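Local coordinates for bifunctional amylase/serine protease inhibitor (Zea mays, PDB 1BEA), which inhibits mammalian trypsin and, specifically, activated Hageman factor (factor XIIa), as a member of the cereal trypsin/alpha-amylase inhibitor family, at residues Cys20-Gly32 against Leu80-Phe94. Numbering follows the deposited sequence.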
# COMPACT_ATOMS: atom_id res chain seq x y z
N CYS A 20 3.77 -2.77 4.04
CA CYS A 20 3.75 -1.37 3.63
C CYS A 20 2.94 -0.61 4.61
O CYS A 20 3.30 0.50 4.92
CB CYS A 20 3.17 -1.23 2.25
SG CYS A 20 4.28 -1.92 0.99
N ARG A 21 1.87 -1.24 5.13
CA ARG A 21 1.00 -0.64 6.17
C ARG A 21 1.84 -0.09 7.30
O ARG A 21 1.69 1.09 7.64
CB ARG A 21 0.04 -1.66 6.78
CG ARG A 21 -0.91 -1.08 7.83
CD ARG A 21 -1.98 -2.09 8.28
NE ARG A 21 -3.00 -2.34 7.26
CZ ARG A 21 -3.99 -1.51 6.93
NH1 ARG A 21 -4.12 -0.31 7.52
NH2 ARG A 21 -4.86 -1.86 5.98
N TRP A 22 2.72 -0.94 7.87
CA TRP A 22 3.63 -0.65 9.00
C TRP A 22 4.74 0.31 8.67
O TRP A 22 5.21 1.04 9.54
CB TRP A 22 4.31 -1.93 9.51
CG TRP A 22 3.39 -2.86 10.16
CD1 TRP A 22 3.37 -4.21 10.03
CD2 TRP A 22 2.25 -2.51 10.96
NE1 TRP A 22 2.29 -4.73 10.70
CE2 TRP A 22 1.58 -3.72 11.28
CE3 TRP A 22 1.73 -1.30 11.45
CZ2 TRP A 22 0.42 -3.74 12.06
CZ3 TRP A 22 0.60 -1.33 12.22
CH2 TRP A 22 -0.06 -2.54 12.52
N TYR A 23 5.23 0.23 7.44
CA TYR A 23 6.27 1.15 7.00
C TYR A 23 5.62 2.56 6.97
O TYR A 23 6.20 3.53 7.43
CB TYR A 23 6.76 0.74 5.61
CG TYR A 23 7.70 1.73 4.96
CD1 TYR A 23 8.60 2.47 5.72
CD2 TYR A 23 7.70 1.91 3.58
CE1 TYR A 23 9.48 3.36 5.13
CE2 TYR A 23 8.59 2.80 2.97
CZ TYR A 23 9.48 3.52 3.75
OH TYR A 23 10.36 4.42 3.18
N VAL A 24 4.40 2.65 6.49
CA VAL A 24 3.70 3.90 6.43
C VAL A 24 3.36 4.46 7.80
O VAL A 24 3.47 5.67 8.00
CB VAL A 24 2.39 3.76 5.64
CG1 VAL A 24 1.50 4.96 5.87
CG2 VAL A 24 2.70 3.65 4.16
N THR A 25 2.94 3.62 8.75
CA THR A 25 2.60 4.14 10.09
C THR A 25 3.85 4.50 10.92
O THR A 25 3.80 5.34 11.86
CB THR A 25 1.75 3.15 10.91
OG1 THR A 25 2.44 1.90 11.03
CG2 THR A 25 0.46 2.94 10.26
N SER A 26 4.96 3.87 10.56
CA SER A 26 6.19 4.12 11.26
C SER A 26 6.50 5.57 11.06
O SER A 26 6.67 6.31 12.04
CB SER A 26 7.30 3.29 10.65
OG SER A 26 7.17 1.95 11.07
N ARG A 27 6.51 5.97 9.79
CA ARG A 27 6.80 7.35 9.40
C ARG A 27 5.78 8.42 9.76
O ARG A 27 6.10 9.44 10.35
CB ARG A 27 7.07 7.41 7.90
CG ARG A 27 7.43 8.80 7.43
CD ARG A 27 8.29 8.76 6.19
NE ARG A 27 8.76 10.07 5.70
CZ ARG A 27 8.11 11.23 5.75
NH1 ARG A 27 6.90 11.35 6.28
NH2 ARG A 27 8.67 12.31 5.21
N THR A 28 4.53 8.22 9.41
CA THR A 28 3.53 9.24 9.70
C THR A 28 3.02 9.24 11.13
O THR A 28 2.80 10.30 11.70
CB THR A 28 2.38 9.09 8.75
OG1 THR A 28 1.68 7.87 9.06
CG2 THR A 28 2.91 9.05 7.31
N CYS A 29 2.82 8.06 11.69
CA CYS A 29 2.33 7.99 13.04
C CYS A 29 3.39 7.73 14.07
O CYS A 29 3.11 7.93 15.26
CB CYS A 29 1.30 6.90 13.20
SG CYS A 29 0.00 6.95 11.96
N GLY A 30 4.57 7.27 13.67
CA GLY A 30 5.59 6.98 14.69
C GLY A 30 5.40 5.62 15.38
O GLY A 30 6.01 5.34 16.40
N ILE A 31 4.53 4.76 14.84
CA ILE A 31 4.37 3.45 15.42
C ILE A 31 4.51 2.35 14.37
O ILE A 31 4.04 2.45 13.23
CB ILE A 31 3.01 3.28 16.15
CG1 ILE A 31 1.91 3.24 15.12
CG2 ILE A 31 2.82 4.39 17.28
CD1 ILE A 31 1.48 1.84 14.86
N GLY A 32 5.20 1.29 14.76
CA GLY A 32 5.38 0.20 13.83
C GLY A 32 6.24 -0.84 14.52
O GLY A 32 6.49 -0.76 15.73
N LEU A 80 -6.25 2.53 5.34
CA LEU A 80 -5.52 3.10 6.45
C LEU A 80 -6.55 3.89 7.23
O LEU A 80 -7.21 4.76 6.67
CB LEU A 80 -4.45 4.08 5.97
CG LEU A 80 -3.48 3.67 4.89
CD1 LEU A 80 -2.91 4.92 4.19
CD2 LEU A 80 -2.37 2.84 5.52
N GLU A 81 -6.66 3.59 8.52
CA GLU A 81 -7.58 4.29 9.38
C GLU A 81 -6.86 5.15 10.39
O GLU A 81 -5.63 5.15 10.48
CB GLU A 81 -8.49 3.31 10.10
CG GLU A 81 -9.54 2.70 9.19
CD GLU A 81 -10.38 3.77 8.49
OE1 GLU A 81 -9.85 4.86 8.16
OE2 GLU A 81 -11.57 3.52 8.26
N ASP A 82 -7.62 5.89 11.18
CA ASP A 82 -7.02 6.77 12.16
C ASP A 82 -6.39 6.04 13.32
O ASP A 82 -6.89 5.04 13.79
CB ASP A 82 -8.06 7.74 12.68
CG ASP A 82 -8.43 8.79 11.68
OD1 ASP A 82 -9.36 8.55 10.88
OD2 ASP A 82 -7.78 9.85 11.68
N LEU A 83 -5.28 6.58 13.77
CA LEU A 83 -4.57 6.01 14.89
C LEU A 83 -4.51 7.19 15.84
O LEU A 83 -4.47 8.34 15.41
CB LEU A 83 -3.19 5.57 14.47
CG LEU A 83 -3.28 4.23 13.73
CD1 LEU A 83 -1.89 3.64 13.51
CD2 LEU A 83 -4.13 3.26 14.56
N PRO A 84 -4.54 6.93 17.15
CA PRO A 84 -4.51 8.07 18.07
C PRO A 84 -3.54 9.12 17.55
O PRO A 84 -2.41 8.78 17.22
CB PRO A 84 -4.04 7.45 19.37
CG PRO A 84 -4.60 6.10 19.32
CD PRO A 84 -4.57 5.65 17.88
N GLY A 85 -3.99 10.36 17.45
CA GLY A 85 -3.12 11.43 16.99
C GLY A 85 -2.33 11.20 15.70
O GLY A 85 -1.15 11.60 15.62
N CYS A 86 -2.98 10.59 14.71
CA CYS A 86 -2.39 10.31 13.40
C CYS A 86 -3.52 10.03 12.43
O CYS A 86 -3.86 8.88 12.11
CB CYS A 86 -1.47 9.11 13.46
SG CYS A 86 -0.66 8.87 11.88
N PRO A 87 -4.14 11.10 11.95
CA PRO A 87 -5.26 10.98 11.01
C PRO A 87 -4.93 10.24 9.72
O PRO A 87 -3.84 10.38 9.14
CB PRO A 87 -5.69 12.43 10.76
CG PRO A 87 -4.51 13.24 11.14
CD PRO A 87 -3.80 12.50 12.23
N ARG A 88 -5.92 9.48 9.27
CA ARG A 88 -5.82 8.69 8.05
C ARG A 88 -5.31 9.50 6.86
O ARG A 88 -4.55 8.99 6.05
CB ARG A 88 -7.17 8.06 7.77
CG ARG A 88 -7.72 8.31 6.45
CD ARG A 88 -8.88 7.39 6.21
NE ARG A 88 -9.38 7.64 4.87
CZ ARG A 88 -8.94 7.02 3.80
NH1 ARG A 88 -7.97 6.10 3.90
NH2 ARG A 88 -9.44 7.34 2.64
N GLU A 89 -5.69 10.77 6.80
CA GLU A 89 -5.24 11.66 5.72
C GLU A 89 -3.73 11.85 5.70
O GLU A 89 -3.10 12.07 4.65
CB GLU A 89 -5.93 13.03 5.83
CG GLU A 89 -6.43 13.39 7.22
CD GLU A 89 -7.83 12.84 7.51
OE1 GLU A 89 -8.71 12.89 6.63
OE2 GLU A 89 -8.05 12.34 8.64
N VAL A 90 -3.13 11.80 6.88
CA VAL A 90 -1.69 11.96 6.93
C VAL A 90 -0.96 10.75 6.38
O VAL A 90 0.04 10.89 5.68
CB VAL A 90 -1.20 12.17 8.35
CG1 VAL A 90 0.22 12.71 8.31
CG2 VAL A 90 -2.13 13.14 9.09
N GLN A 91 -1.45 9.55 6.69
CA GLN A 91 -0.78 8.34 6.22
C GLN A 91 -0.96 8.12 4.71
O GLN A 91 -0.06 7.64 4.04
CB GLN A 91 -1.32 7.15 7.01
CG GLN A 91 -1.59 7.45 8.46
CD GLN A 91 -2.41 6.34 9.07
OE1 GLN A 91 -2.16 5.18 8.78
NE2 GLN A 91 -3.39 6.68 9.90
N ARG A 92 -2.13 8.49 4.20
CA ARG A 92 -2.49 8.39 2.78
C ARG A 92 -1.49 9.11 1.87
O ARG A 92 -0.99 8.56 0.86
CB ARG A 92 -3.83 9.05 2.54
CG ARG A 92 -5.00 8.14 2.51
CD ARG A 92 -6.22 8.90 2.02
NE ARG A 92 -6.73 8.41 0.74
CZ ARG A 92 -6.48 8.95 -0.44
NH1 ARG A 92 -5.70 10.01 -0.54
NH2 ARG A 92 -7.04 8.47 -1.52
N GLY A 93 -1.23 10.37 2.20
CA GLY A 93 -0.29 11.14 1.42
C GLY A 93 1.01 10.39 1.25
O GLY A 93 1.52 10.24 0.16
N PHE A 94 1.56 9.87 2.34
CA PHE A 94 2.81 9.18 2.21
C PHE A 94 2.72 7.84 1.50
O PHE A 94 3.66 7.43 0.82
CB PHE A 94 3.44 8.95 3.57
CG PHE A 94 4.67 8.11 3.51
CD1 PHE A 94 5.80 8.56 2.82
CD2 PHE A 94 4.70 6.83 4.10
CE1 PHE A 94 6.92 7.75 2.69
CE2 PHE A 94 5.81 6.02 3.99
CZ PHE A 94 6.92 6.48 3.28
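Cys29 and Cys86 are joined covalently, SG to SG at 2.0 Å, which ties segment 20-32 to the type II turn Leu83-Cys86 just ahead of helix 88-95. Aromatic contacts centre on Phe94. With CG anti to the backbone N (chi1 174°), its ring is carried between Tyr23, Val24, Arg27 and Thr28 as a knob in their hole. Its edge meets the face of Tyr23 in a T-shaped pair, centroids 5.5 Å apart and planes at 83°; the Tyr23 hydroxyl beyond is hydrogen-bonded to Glu103. CD of the extended Arg27 chain lies over one face of Phe94, 4.0 Å from the ring centroid, in a CH-pi contact. Val24 CG2 approaches Phe94 CD2 to 3.8 Å, while its other methyl, CG1, packs on CB of Gln91.

Gln91 is a second knob, set among Val24, Thr25, Thr28 and Cys29, with its CD 3.8 Å from Cys29 SG. Thr28 OG1 lies 3.4 Å from Gln91 CG and is hydrogen-bonded to Val24 O, a carbonyl that also accepts from Thr28 N, which comes from the opposite face. Gln91 NE2 donates within its own segment, to Glu81 O at 2.8 Å, from above the carbonyl plane, and weakly to Cys86 O. Shortening this side chain to that of an alanine is likely to leave Glu81 O without this donor and to open a gap beside Cys29 SG. Apolar packing continues at Leu83, whose CD1 touches Ile31 CD1 at 4.1 Å and also meets Thr25 CG2.

The helix segments 20-29 and 88-94, their N-to-C directions at 118°, pack knobs-into-holes beside a disulfide, consistent with the cystine-rich helical fold of the prolamin clan, here beside the segment leading to the protease-cleaved Arg34-Leu35 bond.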